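Interleukin-1beta (Gallus gallus, PDB 2WRY) is a secreted inflammatory cytokine of the IL-1 family that probably signals by binding the interleukin-1 receptor. Local coordinates at residues 60-72 against 105-117. Residues are numbered along the deposited sequence; the frame is centred on the assembly and turned at random.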
loop_
_atom_site.group_PDB
_atom_site.type_symbol
_atom_site.label_atom_id
_atom_site.label_comp_id
_atom_site.label_asym_id
_atom_site.label_seq_id
_atom_site.Cartn_x
_atom_site.Cartn_y
_atom_site.Cartn_z
ATOM N N ALA A 60 16.687 1.392 9.844
ATOM C CA ALA A 60 15.686 1.663 8.817
ATOM C C ALA A 60 16.088 2.850 7.928
ATOM O O ALA A 60 16.549 3.893 8.425
ATOM C CB ALA A 60 14.331 1.921 9.469
ATOM N N GLY A 61 15.932 2.676 6.614
ATOM C CA GLY A 61 16.065 3.781 5.658
ATOM C C GLY A 61 14.657 4.178 5.256
ATOM O O GLY A 61 13.992 3.439 4.528
ATOM N N THR A 62 14.195 5.335 5.738
ATOM C CA THR A 62 12.760 5.658 5.739
ATOM C C THR A 62 12.484 7.166 5.685
ATOM O O THR A 62 12.868 7.907 6.598
ATOM C CB THR A 62 12.089 5.114 7.016
ATOM O OG1 THR A 62 12.755 5.638 8.175
ATOM C CG2 THR A 62 12.164 3.612 7.071
ATOM N N GLY A 63 11.809 7.612 4.624
ATOM C CA GLY A 63 11.454 9.027 4.457
ATOM C C GLY A 63 10.106 9.342 5.086
ATOM O O GLY A 63 9.049 8.913 4.590
ATOM N N GLN A 64 10.144 10.119 6.168
ATOM C CA GLN A 64 8.974 10.301 7.032
ATOM C C GLN A 64 7.735 11.010 6.459
ATOM O O GLN A 64 7.715 12.224 6.256
ATOM C CB GLN A 64 9.370 10.845 8.402
ATOM C CG GLN A 64 9.960 9.766 9.295
ATOM C CD GLN A 64 9.329 9.746 10.671
ATOM O OE1 GLN A 64 8.984 8.681 11.197
ATOM N NE2 GLN A 64 9.163 10.927 11.259
ATOM N N MET A 65 6.739 10.187 6.167
ATOM C CA MET A 65 5.323 10.515 6.118
ATOM C C MET A 65 4.770 9.123 6.383
ATOM O O MET A 65 4.517 8.371 5.449
ATOM C CB MET A 65 4.854 10.926 4.725
ATOM C CG MET A 65 4.743 12.409 4.444
ATOM S SD MET A 65 4.010 12.632 2.797
ATOM C CE MET A 65 2.263 12.435 3.168
ATOM N N PRO A 66 4.605 8.768 7.666
ATOM C CA PRO A 66 4.134 7.422 7.973
ATOM C C PRO A 66 2.619 7.359 7.762
ATOM O O PRO A 66 1.902 8.277 8.196
ATOM C CB PRO A 66 4.508 7.238 9.450
ATOM C CG PRO A 66 4.618 8.655 10.029
ATOM C CD PRO A 66 4.797 9.610 8.861
ATOM N N VAL A 67 2.156 6.327 7.062
ATOM C CA VAL A 67 0.739 6.199 6.718
ATOM C C VAL A 67 0.252 4.773 6.914
ATOM O O VAL A 67 1.053 3.831 6.892
ATOM C CB VAL A 67 0.449 6.603 5.234
ATOM C CG1 VAL A 67 0.817 8.052 4.971
ATOM C CG2 VAL A 67 1.197 5.674 4.219
ATOM N N ALA A 68 -1.069 4.613 7.109
ATOM C CA ALA A 68 -1.694 3.293 6.953
ATOM C C ALA A 68 -2.527 3.373 5.680
ATOM O O ALA A 68 -3.050 4.449 5.353
ATOM C CB ALA A 68 -2.570 2.928 8.142
ATOM N N LEU A 69 -2.667 2.245 4.983
ATOM C CA LEU A 69 -3.342 2.207 3.672
ATOM C C LEU A 69 -4.625 1.400 3.780
ATOM O O LEU A 69 -4.596 0.170 3.846
ATOM C CB LEU A 69 -2.421 1.623 2.621
ATOM C CG LEU A 69 -1.092 2.378 2.499
ATOM C CD1 LEU A 69 -0.211 1.674 1.490
ATOM C CD2 LEU A 69 -1.359 3.828 2.074
ATOM N N GLY A 70 -5.749 2.117 3.854
ATOM C CA GLY A 70 -7.055 1.491 3.947
ATOM C C GLY A 70 -7.602 1.231 2.551
ATOM O O GLY A 70 -7.404 2.033 1.632
ATOM N N ILE A 71 -8.236 0.078 2.377
ATOM C CA ILE A 71 -8.848 -0.276 1.101
ATOM C C ILE A 71 -10.270 0.264 1.175
ATOM O O ILE A 71 -11.125 -0.345 1.850
ATOM C CB ILE A 71 -8.858 -1.812 0.884
ATOM C CG1 ILE A 71 -7.464 -2.421 1.129
ATOM C CG2 ILE A 71 -9.361 -2.144 -0.521
ATOM C CD1 ILE A 71 -6.346 -1.708 0.324
ATOM N N LYS A 72 -10.492 1.424 0.544
ATOM C CA LYS A 72 -11.686 2.231 0.784
ATOM C C LYS A 72 -12.962 1.465 0.454
ATOM O O LYS A 72 -13.119 0.921 -0.636
ATOM C CB LYS A 72 -11.626 3.537 -0.017
ATOM C CG LYS A 72 -12.815 4.444 0.274
ATOM C CD LYS A 72 -12.500 5.804 -0.361
ATOM C CE LYS A 72 -13.485 6.889 0.096
ATOM N NZ LYS A 72 -14.878 6.525 -0.209
ATOM N N LEU A 105 1.785 -3.685 15.828
ATOM C CA LEU A 105 0.916 -2.746 15.082
ATOM C C LEU A 105 1.678 -2.011 13.991
ATOM O O LEU A 105 1.075 -1.490 13.063
ATOM C CB LEU A 105 0.276 -1.735 16.026
ATOM C CG LEU A 105 -0.842 -2.323 16.884
ATOM C CD1 LEU A 105 -1.164 -1.312 17.973
ATOM C CD2 LEU A 105 -2.050 -2.640 16.003
ATOM N N THR A 106 3.002 -1.960 14.105
ATOM C CA THR A 106 3.807 -1.316 13.054
ATOM C C THR A 106 3.646 -2.006 11.685
ATOM O O THR A 106 3.943 -1.384 10.647
ATOM C CB THR A 106 5.277 -1.166 13.490
ATOM O OG1 THR A 106 5.316 -0.311 14.645
ATOM C CG2 THR A 106 6.117 -0.538 12.388
ATOM N N ARG A 107 3.111 -3.235 11.663
ATOM C CA ARG A 107 2.801 -3.938 10.401
ATOM C C ARG A 107 1.918 -3.111 9.465
ATOM O O ARG A 107 1.973 -3.291 8.232
ATOM C CB ARG A 107 2.144 -5.315 10.668
ATOM C CG ARG A 107 0.698 -5.266 11.168
ATOM C CD ARG A 107 0.264 -6.660 11.531
ATOM N NE ARG A 107 -1.151 -6.797 11.876
ATOM C CZ ARG A 107 -1.630 -6.654 13.108
ATOM N NH1 ARG A 107 -0.826 -6.275 14.099
ATOM N NH2 ARG A 107 -2.926 -6.825 13.344
ATOM N N PHE A 108 1.112 -2.214 10.044
ATOM C CA PHE A 108 0.192 -1.399 9.249
ATOM C C PHE A 108 0.805 -0.131 8.700
ATOM O O PHE A 108 0.163 0.536 7.901
ATOM C CB PHE A 108 -0.997 -0.969 10.105
ATOM C CG PHE A 108 -1.900 -2.109 10.464
ATOM C CD1 PHE A 108 -2.683 -2.729 9.485
ATOM C CD2 PHE A 108 -1.976 -2.556 11.783
ATOM C CE1 PHE A 108 -3.550 -3.779 9.808
ATOM C CE2 PHE A 108 -2.832 -3.631 12.119
ATOM C CZ PHE A 108 -3.612 -4.232 11.140
ATOM N N ILE A 109 2.022 0.212 9.131
ATOM C CA ILE A 109 2.621 1.493 8.762
ATOM C C ILE A 109 3.577 1.358 7.576
ATOM O O ILE A 109 4.412 0.453 7.526
ATOM C CB ILE A 109 3.348 2.169 9.979
ATOM C CG1 ILE A 109 2.350 2.509 11.090
ATOM C CG2 ILE A 109 4.118 3.438 9.558
ATOM C CD1 ILE A 109 1.264 3.499 10.660
ATOM N N PHE A 110 3.414 2.268 6.623
ATOM C CA PHE A 110 4.306 2.425 5.463
ATOM C C PHE A 110 4.800 3.843 5.450
ATOM O O PHE A 110 4.102 4.746 5.900
ATOM C CB PHE A 110 3.558 2.146 4.150
ATOM C CG PHE A 110 3.024 0.734 4.056
ATOM C CD1 PHE A 110 1.838 0.369 4.708
ATOM C CD2 PHE A 110 3.713 -0.242 3.329
ATOM C CE1 PHE A 110 1.338 -0.956 4.618
ATOM C CE2 PHE A 110 3.242 -1.575 3.240
ATOM C CZ PHE A 110 2.045 -1.932 3.907
ATOM N N TYR A 111 6.014 4.062 4.940
ATOM C CA TYR A 111 6.436 5.426 4.641
ATOM C C TYR A 111 6.098 5.774 3.214
ATOM O O TYR A 111 6.484 5.078 2.263
ATOM C CB TYR A 111 7.922 5.590 4.913
ATOM C CG TYR A 111 8.221 5.449 6.390
ATOM C CD1 TYR A 111 7.892 6.477 7.281
ATOM C CD2 TYR A 111 8.814 4.302 6.901
ATOM C CE1 TYR A 111 8.170 6.383 8.636
ATOM C CE2 TYR A 111 9.081 4.190 8.294
ATOM C CZ TYR A 111 8.752 5.248 9.134
ATOM O OH TYR A 111 8.992 5.193 10.508
ATOM N N ARG A 112 5.286 6.815 3.089
ATOM C CA ARG A 112 4.916 7.341 1.794
ATOM C C ARG A 112 6.082 8.200 1.320
ATOM O O ARG A 112 6.429 9.194 1.975
ATOM C CB ARG A 112 3.680 8.217 1.929
ATOM C CG ARG A 112 3.322 8.857 0.612
ATOM C CD ARG A 112 1.978 9.581 0.634
ATOM N NE ARG A 112 1.842 10.412 -0.569
ATOM C CZ ARG A 112 0.697 10.961 -0.975
ATOM N NH1 ARG A 112 -0.433 10.761 -0.289
ATOM N NH2 ARG A 112 0.673 11.707 -2.080
ATOM N N LEU A 113 6.688 7.805 0.202
ATOM C CA LEU A 113 7.882 8.499 -0.292
ATOM C C LEU A 113 7.513 9.190 -1.589
ATOM O O LEU A 113 7.421 8.553 -2.635
ATOM C CB LEU A 113 9.029 7.496 -0.491
ATOM C CG LEU A 113 9.348 6.616 0.726
ATOM C CD1 LEU A 113 10.302 5.517 0.319
ATOM C CD2 LEU A 113 9.967 7.460 1.797
ATOM N N ASP A 114 7.274 10.495 -1.510
ATOM C CA ASP A 114 6.894 11.245 -2.694
ATOM C C ASP A 114 8.099 11.847 -3.407
ATOM O O ASP A 114 9.068 12.290 -2.762
ATOM C CB ASP A 114 5.969 12.388 -2.319
ATOM C CG ASP A 114 4.567 11.923 -1.936
ATOM O OD1 ASP A 114 4.141 10.794 -2.303
ATOM O OD2 ASP A 114 3.871 12.733 -1.279
ATOM N N SER A 115 8.015 11.860 -4.731
ATOM C CA SER A 115 8.986 12.532 -5.583
ATOM C C SER A 115 8.190 13.705 -6.130
ATOM O O SER A 115 7.504 13.571 -7.158
ATOM C CB SER A 115 9.465 11.590 -6.679
ATOM O OG SER A 115 10.279 10.555 -6.110
ATOM N N PRO A 116 8.238 14.840 -5.421
ATOM C CA PRO A 116 7.253 15.908 -5.632
ATOM C C PRO A 116 7.317 16.478 -7.041
ATOM O O PRO A 116 6.270 16.770 -7.641
ATOM C CB PRO A 116 7.649 16.972 -4.592
ATOM C CG PRO A 116 8.513 16.251 -3.608
ATOM C CD PRO A 116 9.239 15.218 -4.407
ATOM N N THR A 117 8.536 16.615 -7.564
ATOM C CA THR A 117 8.739 17.099 -8.925
ATOM C C THR A 117 8.023 16.235 -9.963
ATOM O O THR A 117 7.382 16.775 -10.858
ATOM C CB THR A 117 10.243 17.236 -9.251
ATOM O OG1 THR A 117 10.824 18.183 -8.347
ATOM C CG2 THR A 117 10.443 17.748 -10.673
HETATM O O HOH W 1 -2.002 -0.028 6.479
#
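In the beta-trefoil of this cytokine, strands 66-71 and 110-115 meet in a short antiparallel ladder, where V67 and F110 form a hydrogen-bonded pair. V67 N donates to F110 O at 2.8 Å, and F110 N donates back to V67 O, with an N-H...O angle of 172°. R112 N to M65 O, 2.9 Å, adds a third bond. The strand directions lie 108° apart; where direct bonds stop, a water links L69 N to F108 O, just before the second strand. P66 CB touches both I109 CG2 and Y111 CE1; lacking an amide N-H costs proline no bond to Y111 at this non-hydrogen-bonded position. Beta-branched T62 offers the flat tyrosine ring an aliphatic surface, its CB making a CH-pi contact 3.7 Å from the centroid. G63, without a side chain, lets L113 CD2 come 3.3 Å from G63 O. On the face of V67 and F110, L69 lays CD1 over the rim of the F110 ring. R112 runs extended beside flexible M65, while its NE makes a straight salt bridge to D114 OD1, which also bonds T121. Strand 45-53 pairs with 66-71 too; from strand 4-16, F12 makes a cation-pi contact with R112 and F4 packs on P66, I109 and Y111, and C80 of strand 76-83 touches F110.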